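Local coordinates for Lmo2812 protein (Listeria monocytogenes EGD-e, PDB 5ZQA) that probably acts as a serine-type D-Ala-D-Ala carboxypeptidase, a penicillin-binding protein that trims the peptide stems of cell-wall peptidoglycan, at residues L31-N36 with Y50-D55; M67-V72 with D113-M118; E85-V90 with E128-R133; S173-L178 with I251-G256. All coordinates share one frame; numbering follows the deposited sequence.

Interaction 1: L31-N36 with Y50-D55; sequences LYLSAN and YEQNAD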
loop_
_atom_site.group_PDB
_atom_site.type_symbol
_atom_site.label_atom_id
_atom_site.label_comp_id
_atom_site.label_asym_id
_atom_site.label_seq_id
_atom_site.Cartn_x
_atom_site.Cartn_y
_atom_site.Cartn_z
ATOM N N LEU A 31 -22.525 -6.774 -7.431
ATOM C CA LEU A 31 -21.407 -6.545 -8.335
ATOM C C LEU A 31 -20.819 -7.850 -8.833
ATOM O O LEU A 31 -20.851 -8.872 -8.144
ATOM C CB LEU A 31 -20.302 -5.726 -7.657
ATOM C CG LEU A 31 -20.700 -4.374 -7.064
ATOM C CD1 LEU A 31 -19.504 -3.753 -6.359
ATOM C CD2 LEU A 31 -21.251 -3.416 -8.123
ATOM N N TYR A 32 -20.265 -7.803 -10.034
ATOM C CA TYR A 32 -19.548 -8.947 -10.568
ATOM C C TYR A 32 -18.108 -8.551 -10.824
ATOM O O TYR A 32 -17.786 -7.934 -11.838
ATOM C CB TYR A 32 -20.240 -9.465 -11.823
ATOM C CG TYR A 32 -21.575 -10.068 -11.462
ATOM C CD1 TYR A 32 -21.641 -11.292 -10.810
ATOM C CD2 TYR A 32 -22.761 -9.394 -11.719
ATOM C CE1 TYR A 32 -22.855 -11.848 -10.449
ATOM C CE2 TYR A 32 -23.986 -9.941 -11.356
ATOM C CZ TYR A 32 -24.016 -11.167 -10.723
ATOM O OH TYR A 32 -25.222 -11.726 -10.359
ATOM N N LEU A 33 -17.262 -8.890 -9.860
ATOM C CA LEU A 33 -15.871 -8.454 -9.848
ATOM C C LEU A 33 -14.950 -9.609 -10.150
ATOM O O LEU A 33 -15.307 -10.766 -9.920
ATOM C CB LEU A 33 -15.498 -7.863 -8.483
ATOM C CG LEU A 33 -16.437 -6.786 -7.928
ATOM C CD1 LEU A 33 -15.990 -6.336 -6.549
ATOM C CD2 LEU A 33 -16.505 -5.597 -8.871
ATOM N N SER A 34 -13.752 -9.301 -10.638
ATOM C CA SER A 34 -12.723 -10.323 -10.800
ATOM C C SER A 34 -12.148 -10.709 -9.451
ATOM O O SER A 34 -11.866 -11.878 -9.188
ATOM C CB SER A 34 -11.602 -9.834 -11.715
ATOM O OG SER A 34 -10.568 -10.803 -11.761
ATOM N N ALA A 35 -11.977 -9.705 -8.602
ATOM C CA ALA A 35 -11.408 -9.890 -7.274
ATOM C C ALA A 35 -12.090 -11.001 -6.500
ATOM O O ALA A 35 -13.314 -11.110 -6.513
ATOM C CB ALA A 35 -11.509 -8.598 -6.489
ATOM N N ASN A 36 -11.302 -11.808 -5.802
ATOM C CA ASN A 36 -11.881 -12.825 -4.937
ATOM C C ASN A 36 -12.295 -12.280 -3.572
ATOM O O ASN A 36 -13.155 -12.861 -2.912
ATOM C CB ASN A 36 -10.906 -13.989 -4.807
ATOM C CG ASN A 36 -10.876 -14.832 -6.075
ATOM O OD1 ASN A 36 -11.931 -15.205 -6.594
ATOM N ND2 ASN A 36 -9.684 -15.102 -6.597
ATOM N N TYR A 50 -20.065 -1.950 0.233
ATOM C CA TYR A 50 -20.074 -3.235 -0.448
ATOM C C TYR A 50 -19.025 -4.115 0.193
ATOM O O TYR A 50 -17.929 -3.642 0.485
ATOM C CB TYR A 50 -19.790 -3.095 -1.949
ATOM C CG TYR A 50 -19.742 -4.423 -2.669
ATOM C CD1 TYR A 50 -20.906 -5.039 -3.109
ATOM C CD2 TYR A 50 -18.539 -5.074 -2.878
ATOM C CE1 TYR A 50 -20.865 -6.264 -3.756
ATOM C CE2 TYR A 50 -18.483 -6.304 -3.526
ATOM C CZ TYR A 50 -19.652 -6.889 -3.960
ATOM O OH TYR A 50 -19.612 -8.110 -4.602
ATOM N N GLU A 51 -19.359 -5.385 0.419
ATOM C CA GLU A 51 -18.394 -6.350 0.928
ATOM C C GLU A 51 -18.561 -7.708 0.264
ATOM O O GLU A 51 -19.672 -8.219 0.116
ATOM C CB GLU A 51 -18.517 -6.507 2.449
ATOM C CG GLU A 51 -17.794 -5.424 3.241
ATOM C CD GLU A 51 -17.826 -5.655 4.750
ATOM O OE1 GLU A 51 -18.855 -6.137 5.276
ATOM O OE2 GLU A 51 -16.819 -5.351 5.416
ATOM N N GLN A 52 -17.436 -8.289 -0.121
ATOM C CA GLN A 52 -17.393 -9.634 -0.672
ATOM C C GLN A 52 -16.189 -10.352 -0.090
ATOM O O GLN A 52 -15.059 -9.941 -0.342
ATOM C CB GLN A 52 -17.314 -9.584 -2.197
ATOM C CG GLN A 52 -17.179 -10.935 -2.870
ATOM C CD GLN A 52 -17.009 -10.813 -4.376
ATOM O OE1 GLN A 52 -17.238 -9.748 -4.960
ATOM N NE2 GLN A 52 -16.605 -11.909 -5.013
ATOM N N ASN A 53 -16.427 -11.392 0.711
ATOM C CA ASN A 53 -15.342 -12.108 1.390
ATOM C C ASN A 53 -14.491 -11.169 2.236
ATOM O O ASN A 53 -13.270 -11.292 2.271
ATOM C CB ASN A 53 -14.457 -12.852 0.373
ATOM C CG ASN A 53 -15.141 -14.066 -0.213
ATOM O OD1 ASN A 53 -16.000 -14.671 0.426
ATOM N ND2 ASN A 53 -14.757 -14.434 -1.431
ATOM N N ALA A 54 -15.148 -10.251 2.938
ATOM C CA ALA A 54 -14.452 -9.195 3.675
ATOM C C ALA A 54 -13.724 -9.700 4.918
ATOM O O ALA A 54 -12.888 -8.985 5.487
ATOM C CB ALA A 54 -15.440 -8.112 4.063
ATOM N N ASP A 55 -14.064 -10.912 5.351
ATOM C CA ASP A 55 -13.451 -11.526 6.524
ATOM C C ASP A 55 -12.440 -12.604 6.138
ATOM O O ASP A 55 -11.836 -13.226 7.013
ATOM C CB ASP A 55 -14.518 -12.139 7.443
ATOM C CG ASP A 55 -15.500 -11.113 7.973
ATOM O OD1 ASP A 55 -15.124 -10.327 8.872
ATOM O OD2 ASP A 55 -16.659 -11.107 7.502
HETATM O O HOH W 1 -18.304 -10.388 -7.585
HETATM O O HOH W 2 -22.177 -9.117 -5.449
HETATM O O HOH W 3 -15.351 -12.394 -7.531
#
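The carboxamide oxygen OE1 of Q52 is held by water 1, which ties it to L31 O and L33 N across the contact, and by the hydroxyl of its neighbour Y50. From Y50 OH to Q52 OE1 the distance is 2.9 Å, the donor standing above the carbonyl plane instead of on a lone pair. At the other end of the amide, Q52 NE2 donates at 2.9 Å to water 3, which bridges to L33 O and A35 O. With both ends engaged, the flip of the Q52 amide is settled. CG of Q52 is anti to the backbone N (chi1 176°) and the chain runs on extended, which carries the amide across to 31-36. Beside it, L31 lays CD1 almost squarely over the centre of the Y50 ring, 3.6 Å from CD1 to the ring centroid, a CH-pi contact. L33 CD1 comes obliquely at Y50 CE2, 3.9 Å away. At the far end N53 ND2 donates to N36 O at 2.7 Å, nearly straight. The approach to strand 37-42 is thus tied to strand 48-52, its hairpin partner at the margin of the five-stranded sheet, while helix 258-272 packs against L33 and Y50.

Interaction 2: M67-V72 with D113-M118; sequences MTAFLV and DLYSAM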
loop_
_atom_site.group_PDB
_atom_site.type_symbol
_atom_site.label_atom_id
_atom_site.label_comp_id
_atom_site.label_asym_id
_atom_site.label_seq_id
_atom_site.Cartn_x
_atom_site.Cartn_y
_atom_site.Cartn_z
ATOM N N MET A 67 2.064 -0.124 5.664
ATOM C CA MET A 67 2.434 -0.123 7.076
ATOM C C MET A 67 3.856 0.398 7.229
ATOM O O MET A 67 4.148 1.151 8.163
ATOM C CB MET A 67 2.321 -1.515 7.701
ATOM C CG MET A 67 2.837 -1.559 9.149
ATOM S SD MET A 67 1.960 -0.456 10.279
ATOM C CE MET A 67 0.522 -1.453 10.672
ATOM N N THR A 68 4.741 0.012 6.313
ATOM C CA THR A 68 6.087 0.568 6.335
ATOM C C THR A 68 6.042 2.092 6.162
ATOM O O THR A 68 6.735 2.802 6.884
ATOM C CB THR A 68 6.967 -0.093 5.264
ATOM O OG1 THR A 68 6.932 -1.511 5.485
ATOM C CG2 THR A 68 8.433 0.393 5.329
ATOM N N ALA A 69 5.213 2.582 5.236
ATOM C CA ALA A 69 5.040 4.029 5.052
ATOM C C ALA A 69 4.573 4.688 6.347
ATOM O O ALA A 69 5.106 5.735 6.741
ATOM C CB ALA A 69 4.049 4.319 3.913
ATOM N N PHE A 70 3.584 4.087 7.006
ATOM C CA PHE A 70 3.071 4.628 8.266
ATOM C C PHE A 70 4.190 4.792 9.283
ATOM O O PHE A 70 4.320 5.845 9.912
ATOM C CB PHE A 70 1.961 3.728 8.842
ATOM C CG PHE A 70 1.295 4.303 10.060
ATOM C CD1 PHE A 70 0.256 5.204 9.933
ATOM C CD2 PHE A 70 1.736 3.975 11.333
ATOM C CE1 PHE A 70 -0.358 5.746 11.055
ATOM C CE2 PHE A 70 1.131 4.514 12.449
ATOM C CZ PHE A 70 0.083 5.401 12.304
ATOM N N LEU A 71 5.021 3.766 9.410
ATOM C CA LEU A 71 6.096 3.796 10.388
ATOM C C LEU A 71 7.224 4.780 10.024
ATOM O O LEU A 71 7.820 5.397 10.916
ATOM C CB LEU A 71 6.643 2.378 10.593
ATOM C CG LEU A 71 5.641 1.516 11.370
ATOM C CD1 LEU A 71 6.074 0.054 11.391
ATOM C CD2 LEU A 71 5.446 2.026 12.798
ATOM N N VAL A 72 7.502 4.948 8.734
ATOM C CA VAL A 72 8.434 5.974 8.282
ATOM C C VAL A 72 7.925 7.360 8.640
ATOM O O VAL A 72 8.660 8.179 9.203
ATOM C CB VAL A 72 8.665 5.874 6.764
ATOM C CG1 VAL A 72 9.374 7.107 6.235
ATOM C CG2 VAL A 72 9.458 4.599 6.450
ATOM N N ASP A 113 13.576 9.697 -1.169
ATOM C CA ASP A 113 13.492 9.016 -2.456
ATOM C C ASP A 113 13.132 7.539 -2.281
ATOM O O ASP A 113 12.428 6.973 -3.112
ATOM C CB ASP A 113 14.803 9.142 -3.227
ATOM C CG ASP A 113 14.985 10.512 -3.857
ATOM O OD1 ASP A 113 14.031 11.322 -3.868
ATOM O OD2 ASP A 113 16.090 10.766 -4.377
ATOM N N LEU A 114 13.602 6.920 -1.198
ATOM C CA LEU A 114 13.262 5.526 -0.920
ATOM C C LEU A 114 11.772 5.383 -0.626
ATOM O O LEU A 114 11.116 4.466 -1.122
ATOM C CB LEU A 114 14.083 5.005 0.252
ATOM C CG LEU A 114 15.585 4.894 -0.022
ATOM C CD1 LEU A 114 16.308 4.628 1.283
ATOM C CD2 LEU A 114 15.863 3.781 -1.020
ATOM N N TYR A 115 11.255 6.296 0.188
ATOM C CA TYR A 115 9.821 6.368 0.474
ATOM C C TYR A 115 9.008 6.562 -0.812
ATOM O O TYR A 115 8.023 5.849 -1.042
ATOM C CB TYR A 115 9.592 7.492 1.492
ATOM C CG TYR A 115 8.169 7.953 1.699
ATOM C CD1 TYR A 115 7.673 9.041 0.994
ATOM C CD2 TYR A 115 7.356 7.357 2.651
ATOM C CE1 TYR A 115 6.385 9.495 1.182
ATOM C CE2 TYR A 115 6.065 7.809 2.856
ATOM C CZ TYR A 115 5.586 8.879 2.118
ATOM O OH TYR A 115 4.303 9.342 2.310
ATOM N N SER A 116 9.433 7.486 -1.674
ATOM C CA SER A 116 8.738 7.675 -2.946
ATOM C C SER A 116 8.776 6.412 -3.801
ATOM O O SER A 116 7.760 6.031 -4.371
ATOM C CB SER A 116 9.341 8.837 -3.735
ATOM O OG SER A 116 9.225 10.047 -3.008
ATOM N N ALA A 117 9.944 5.778 -3.900
ATOM C CA ALA A 117 10.088 4.575 -4.725
ATOM C C ALA A 117 9.219 3.432 -4.206
ATOM O O ALA A 117 8.565 2.729 -4.980
ATOM C CB ALA A 117 11.558 4.146 -4.790
ATOM N N MET A 118 9.201 3.258 -2.892
ATOM C CA MET A 118 8.349 2.248 -2.281
ATOM C C MET A 118 6.879 2.449 -2.652
ATOM O O MET A 118 6.206 1.506 -3.071
ATOM C CB MET A 118 8.551 2.276 -0.764
ATOM C CG MET A 118 7.633 1.378 0.004
ATOM S SD MET A 118 8.014 1.417 1.762
ATOM C CE MET A 118 7.269 2.979 2.233
#
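T68, A69 and V72 meet Y115 and M118 where two nearly antiparallel helices, 65-77 and 111-120, pack in the all-helical part of the DD-peptidase (penicillin-recognising serine enzyme) fold. Helix 65-77 starts at the predicted catalytic lysine K65 of the SxxK motif, and the axes of the short segments pass 10.8 Å apart at an angle of 157°. That is a wide spacing, and long side chains from 113-118 bridge it. T68 comes first: its CG2 methyl, anti to the backbone N, lies 3.7 Å from M118 SD, while its hydroxyl turns to the carbonyl of A161 instead. A69 has only a methyl to offer, and this small residue lets two larger ones come in. CB of A69 touches M118 CE at 3.9 Å and, more loosely, Y115 CE2 at 4.2 Å. One helical turn on from T68, V72 puts CG1 against Y115 CD2 at 4.1 Å; L134 of helix 124-135 also packs on V72. The Y115 ring takes both aliphatic neighbours at a slant, and W83 meets it edge-to-face. No hydrogen bond crosses, so the fit is one of apolar shape in a fully buried layer. M118 also lies beside K65, which puts this packing next to the predicted active site. The M118 chain is extended through chi1 and chi2 and bends only at chi3 (77°), which turns CE onto the backbone of helix 65-77, 3.7 Å from A69 N.

Interaction 3: E85-V90 with E128-R133; sequences EKLDLV and ETLGDR
E85 and R133 form a side-on salt bridge, NE and NH2 of the arginine each taking one carboxylate oxygen. R133 NE reaches E85 OE1 at 2.7 Å, almost straight and in the guanidinium plane; R133 NH2 donates to the syn lone pair of E85 OE2 at 2.9 Å. The two flat groups are nearly coplanar, 26° apart. Next to this pair L87 sets CD1 on the arginine's aliphatic stem, 3.7 Å from R133 CB, and L87 CB touches T129 CG2 at 3.6 Å. At the other end V90 N donates to T129 OG1 at 3.0 Å, while V90 CG2 rests on E128 CB at 3.5 Å.

Second-shell bonds steady these groups. OE2 of E85 also accepts from S82 N, and NH2 of R133 also donates to E80 O, fixing both partners of the bridge. T129 OG1 is bonded to D125 O one turn back, which leaves the oxygen able to accept from V90 N. The R133 chain bends at chi2 (63°), turning the guanidinium toward E85. L87 and L89 also lean on L114 of helix 111-120. Strand 86-88, paired antiparallel with 108-110, thereby lies across helix 124-135, a small two-stranded sheet packed on the all-helical part of the DD-peptidase fold.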
loop_
_atom_site.group_PDB
_atom_site.type_symbol
_atom_site.label_atom_id
_atom_site.label_comp_id
_atom_site.label_asym_id
_atom_site.label_seq_id
_atom_site.Cartn_x
_atom_site.Cartn_y
_atom_site.Cartn_z
ATOM N N GLU A 85 18.503 11.644 5.233
ATOM C CA GLU A 85 19.439 10.555 5.503
ATOM C C GLU A 85 19.641 9.753 4.230
ATOM O O GLU A 85 18.688 9.530 3.485
ATOM C CB GLU A 85 18.935 9.641 6.614
ATOM C CG GLU A 85 18.798 10.312 7.960
ATOM C CD GLU A 85 18.428 9.324 9.039
ATOM O OE1 GLU A 85 18.962 8.194 9.009
ATOM O OE2 GLU A 85 17.602 9.675 9.902
ATOM N N LYS A 86 20.874 9.315 3.988
ATOM C CA LYS A 86 21.196 8.534 2.797
ATOM C C LYS A 86 21.434 7.092 3.202
ATOM O O LYS A 86 22.266 6.800 4.072
ATOM C CB LYS A 86 22.425 9.100 2.077
ATOM C CG LYS A 86 22.238 10.532 1.598
ATOM C CD LYS A 86 21.472 10.561 0.289
ATOM C CE LYS A 86 21.028 11.975 -0.072
ATOM N NZ LYS A 86 22.171 12.925 -0.189
ATOM N N LEU A 87 20.692 6.181 2.577
ATOM C CA LEU A 87 20.762 4.784 2.948
ATOM C C LEU A 87 21.152 3.942 1.749
ATOM O O LEU A 87 20.909 4.334 0.608
ATOM C CB LEU A 87 19.421 4.313 3.500
ATOM C CG LEU A 87 18.848 5.141 4.634
ATOM C CD1 LEU A 87 17.483 4.569 4.988
ATOM C CD2 LEU A 87 19.778 5.126 5.836
ATOM N N ASP A 88 21.732 2.778 2.014
ATOM C CA ASP A 88 22.163 1.881 0.947
ATOM C C ASP A 88 21.133 0.800 0.719
ATOM O O ASP A 88 20.747 0.102 1.661
ATOM C CB ASP A 88 23.508 1.247 1.292
ATOM C CG ASP A 88 24.594 2.277 1.488
ATOM O OD1 ASP A 88 24.794 3.108 0.581
ATOM O OD2 ASP A 88 25.231 2.276 2.564
ATOM N N LEU A 89 20.694 0.662 -0.533
ATOM C CA LEU A 89 19.690 -0.333 -0.889
ATOM C C LEU A 89 20.159 -1.733 -0.530
ATOM O O LEU A 89 21.285 -2.123 -0.857
ATOM C CB LEU A 89 19.365 -0.281 -2.380
ATOM C CG LEU A 89 18.472 0.881 -2.789
ATOM C CD1 LEU A 89 18.414 0.988 -4.302
ATOM C CD2 LEU A 89 17.080 0.679 -2.162
ATOM N N VAL A 90 19.295 -2.477 0.150
ATOM C CA VAL A 90 19.590 -3.860 0.473
ATOM C C VAL A 90 19.523 -4.681 -0.814
ATOM O O VAL A 90 18.791 -4.347 -1.748
ATOM C CB VAL A 90 18.614 -4.440 1.531
ATOM C CG1 VAL A 90 18.481 -3.510 2.730
ATOM C CG2 VAL A 90 17.266 -4.701 0.916
ATOM N N GLU A 128 12.674 -2.504 2.192
ATOM C CA GLU A 128 13.497 -3.280 3.122
ATOM C C GLU A 128 14.566 -2.399 3.762
ATOM O O GLU A 128 14.884 -2.551 4.945
ATOM C CB GLU A 128 14.161 -4.465 2.414
ATOM C CG GLU A 128 13.179 -5.563 1.985
ATOM C CD GLU A 128 12.489 -6.220 3.160
ATOM O OE1 GLU A 128 11.298 -6.598 3.018
ATOM O OE2 GLU A 128 13.125 -6.371 4.227
ATOM N N THR A 129 15.092 -1.470 2.973
ATOM C CA THR A 129 16.143 -0.559 3.429
ATOM C C THR A 129 15.597 0.373 4.516
ATOM O O THR A 129 16.237 0.607 5.547
ATOM C CB THR A 129 16.703 0.270 2.260
ATOM O OG1 THR A 129 17.273 -0.605 1.283
ATOM C CG2 THR A 129 17.772 1.238 2.741
ATOM N N LEU A 130 14.393 0.891 4.291
ATOM C CA LEU A 130 13.733 1.730 5.297
ATOM C C LEU A 130 13.434 0.968 6.593
ATOM O O LEU A 130 13.678 1.479 7.687
ATOM C CB LEU A 130 12.446 2.316 4.723
ATOM C CG LEU A 130 12.630 3.330 3.591
ATOM C CD1 LEU A 130 11.317 3.597 2.867
ATOM C CD2 LEU A 130 13.221 4.631 4.123
ATOM N N GLY A 131 12.906 -0.247 6.475
ATOM C CA GLY A 131 12.637 -1.057 7.649
ATOM C C GLY A 131 13.905 -1.337 8.449
ATOM O O GLY A 131 13.893 -1.270 9.678
ATOM N N ASP A 132 14.988 -1.664 7.747
ATOM C CA ASP A 132 16.283 -1.919 8.384
ATOM C C ASP A 132 16.772 -0.707 9.174
ATOM O O ASP A 132 17.238 -0.830 10.309
ATOM C CB ASP A 132 17.334 -2.295 7.336
ATOM C CG ASP A 132 17.229 -3.729 6.875
ATOM O OD1 ASP A 132 16.265 -4.429 7.249
ATOM O OD2 ASP A 132 18.128 -4.154 6.119
ATOM N N ARG A 133 16.661 0.471 8.575
ATOM C CA ARG A 133 17.070 1.705 9.236
ATOM C C ARG A 133 16.251 1.930 10.505
ATOM O O ARG A 133 16.776 2.339 11.540
ATOM C CB ARG A 133 16.927 2.893 8.278
ATOM C CG ARG A 133 16.897 4.275 8.943
ATOM C CD ARG A 133 18.196 4.637 9.683
ATOM N NE ARG A 133 18.045 5.971 10.258
ATOM C CZ ARG A 133 17.386 6.228 11.382
ATOM N NH1 ARG A 133 16.866 5.229 12.085
ATOM N NH2 ARG A 133 17.268 7.484 11.813
#

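Interaction 4: S173-L178 with I251-G256; sequences STTKDL and IVLDAG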
loop_
_atom_site.group_PDB
_atom_site.type_symbol
_atom_site.label_atom_id
_atom_site.label_comp_id
_atom_site.label_asym_id
_atom_site.label_seq_id
_atom_site.Cartn_x
_atom_site.Cartn_y
_atom_site.Cartn_z
ATOM N N SER A 173 -3.918 -10.389 5.376
ATOM C CA SER A 173 -4.865 -9.500 6.046
ATOM C C SER A 173 -6.267 -9.765 5.487
ATOM O O SER A 173 -6.481 -10.759 4.793
ATOM C CB SER A 173 -4.443 -8.034 5.857
ATOM O OG SER A 173 -5.166 -7.162 6.709
ATOM N N THR A 174 -7.210 -8.883 5.805
ATOM C CA THR A 174 -8.586 -8.950 5.303
ATOM C C THR A 174 -8.961 -7.593 4.741
ATOM O O THR A 174 -8.293 -6.607 5.062
ATOM C CB THR A 174 -9.586 -9.295 6.406
ATOM O OG1 THR A 174 -9.590 -8.239 7.377
ATOM C CG2 THR A 174 -9.209 -10.607 7.100
ATOM N N THR A 175 -10.031 -7.502 3.949
ATOM C CA THR A 175 -10.417 -6.175 3.473
ATOM C C THR A 175 -10.771 -5.264 4.638
ATOM O O THR A 175 -10.511 -4.063 4.586
ATOM C CB THR A 175 -11.614 -6.168 2.495
ATOM O OG1 THR A 175 -12.820 -6.517 3.179
ATOM C CG2 THR A 175 -11.371 -7.095 1.323
ATOM N N LYS A 176 -11.362 -5.829 5.690
ATOM C CA LYS A 176 -11.713 -5.036 6.860
ATOM C C LYS A 176 -10.463 -4.440 7.526
ATOM O O LYS A 176 -10.431 -3.251 7.848
ATOM C CB LYS A 176 -12.515 -5.877 7.856
ATOM C CG LYS A 176 -13.929 -6.190 7.397
ATOM C CD LYS A 176 -14.681 -6.954 8.480
ATOM C CE LYS A 176 -16.171 -7.006 8.177
ATOM N NZ LYS A 176 -16.780 -5.641 8.076
ATOM N N ASP A 177 -9.429 -5.253 7.721
ATOM C CA ASP A 177 -8.208 -4.750 8.347
ATOM C C ASP A 177 -7.457 -3.774 7.434
ATOM O O ASP A 177 -6.882 -2.787 7.907
ATOM C CB ASP A 177 -7.299 -5.912 8.728
ATOM C CG ASP A 177 -7.645 -6.520 10.073
ATOM O OD1 ASP A 177 -8.347 -5.884 10.890
ATOM O OD2 ASP A 177 -7.172 -7.643 10.322
ATOM N N LEU A 178 -7.469 -4.040 6.127
ATOM C CA LEU A 178 -6.805 -3.143 5.187
ATOM C C LEU A 178 -7.504 -1.775 5.133
ATOM O O LEU A 178 -6.837 -0.745 5.000
ATOM C CB LEU A 178 -6.731 -3.790 3.797
ATOM C CG LEU A 178 -5.769 -4.975 3.713
ATOM C CD1 LEU A 178 -5.971 -5.688 2.398
ATOM C CD2 LEU A 178 -4.315 -4.527 3.879
ATOM N N ILE A 251 -11.032 -1.724 -1.552
ATOM C CA ILE A 251 -10.049 -2.797 -1.469
ATOM C C ILE A 251 -10.362 -3.873 -2.506
ATOM O O ILE A 251 -11.489 -4.370 -2.553
ATOM C CB ILE A 251 -10.048 -3.480 -0.090
ATOM C CG1 ILE A 251 -10.098 -2.459 1.054
ATOM C CG2 ILE A 251 -8.863 -4.430 0.016
ATOM C CD1 ILE A 251 -8.877 -1.684 1.177
ATOM N N VAL A 252 -9.369 -4.221 -3.325
ATOM C CA VAL A 252 -9.457 -5.299 -4.310
ATOM C C VAL A 252 -8.307 -6.268 -4.087
ATOM O O VAL A 252 -7.150 -5.863 -4.127
ATOM C CB VAL A 252 -9.405 -4.744 -5.755
ATOM C CG1 VAL A 252 -9.082 -5.847 -6.762
ATOM C CG2 VAL A 252 -10.720 -4.049 -6.091
ATOM N N LEU A 253 -8.630 -7.533 -3.832
ATOM C CA LEU A 253 -7.628 -8.575 -3.622
ATOM C C LEU A 253 -7.840 -9.733 -4.586
ATOM O O LEU A 253 -8.963 -10.210 -4.744
ATOM C CB LEU A 253 -7.677 -9.092 -2.177
ATOM C CG LEU A 253 -7.519 -8.021 -1.099
ATOM C CD1 LEU A 253 -7.858 -8.594 0.276
ATOM C CD2 LEU A 253 -6.101 -7.478 -1.122
ATOM N N ASP A 254 -6.755 -10.158 -5.225
ATOM C CA ASP A 254 -6.734 -11.333 -6.116
ATOM C C ASP A 254 -7.653 -11.182 -7.325
ATOM O O ASP A 254 -8.461 -12.073 -7.625
ATOM C CB ASP A 254 -7.102 -12.609 -5.333
ATOM C CG ASP A 254 -6.734 -13.889 -6.083
ATOM O OD1 ASP A 254 -5.822 -13.848 -6.944
ATOM O OD2 ASP A 254 -7.352 -14.939 -5.807
ATOM N N ALA A 255 -7.537 -10.059 -8.030
ATOM C CA ALA A 255 -8.133 -9.965 -9.362
ATOM C C ALA A 255 -7.218 -10.681 -10.366
ATOM O O ALA A 255 -6.045 -10.931 -10.083
ATOM C CB ALA A 255 -8.359 -8.508 -9.756
ATOM N N GLY A 256 -7.749 -11.018 -11.541
ATOM C CA GLY A 256 -7.036 -11.900 -12.452
ATOM C C GLY A 256 -5.971 -11.289 -13.345
ATOM O O GLY A 256 -5.075 -11.993 -13.810
#
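Apolar packing carries this contact: T175 and L178, on one side of the first turn of helix 175-188, fit against I251 and L253 of strand 246-255. I251 and L253 are alternate residues of the strand and point to the same face, so both side chains face the helix. T175 uses its methyl, with CG2 3.9 Å from I251 CG2 and 4.0 Å from L253 CD1. L178 brings CD1 to both strand residues, meeting L253 CD2 tip to tip at 4.0 Å and I251 CG2 at the same distance. I251 CD1 reaches L178 CB at 4.0 Å. All four residues are buried, and no hydrogen bond crosses between the segments.

The polar bonds near the contact run to other partners or stay within 173-178. T175 holds OG1 between its backbone N and carbonyl carbon (chi1 69°), which turns the methyl to the strand and the hydroxyl to Y41 OH, with a weak further bond to A54 O. T174 is the N-cap of the helix: T174 OG1 accepts from D177 N at 3.0 Å, close to straight. D177 in turn reaches S153 and T156 through its carboxylate.

Backbone bonds from I251 to A39, V252 to F237 and L253 to A37 hold 246-255 between strands 37-42 and 236-243. V252 faces the other way, onto helix 258-272. Helices on both faces of a central antiparallel sheet make up the alpha/beta part of the DD-peptidase fold.

Overall arrangement
Two pairs of neighbours stand on opposite sides of the chain's centre. Interactions 1 and 4 share the five-stranded sheet, their centres about 9 Å apart, and are joined by the E51–K176 salt bridge and by N36 with D254. Interactions 2 and 3, with centres about 10 Å apart, are linked through helices 111-120 and 124-135, which follow each other in the chain; L130 packs against Y115. Chemistry follows depth. Interactions 2 and 4 are buried and purely apolar across their segments, whereas interactions 1 and 3 are partly exposed and add polar grips, a water-bridged glutamine amide in interaction 1 and a salt bridge in interaction 3. Interaction 2 lies nearest the predicted catalytic lysine K65.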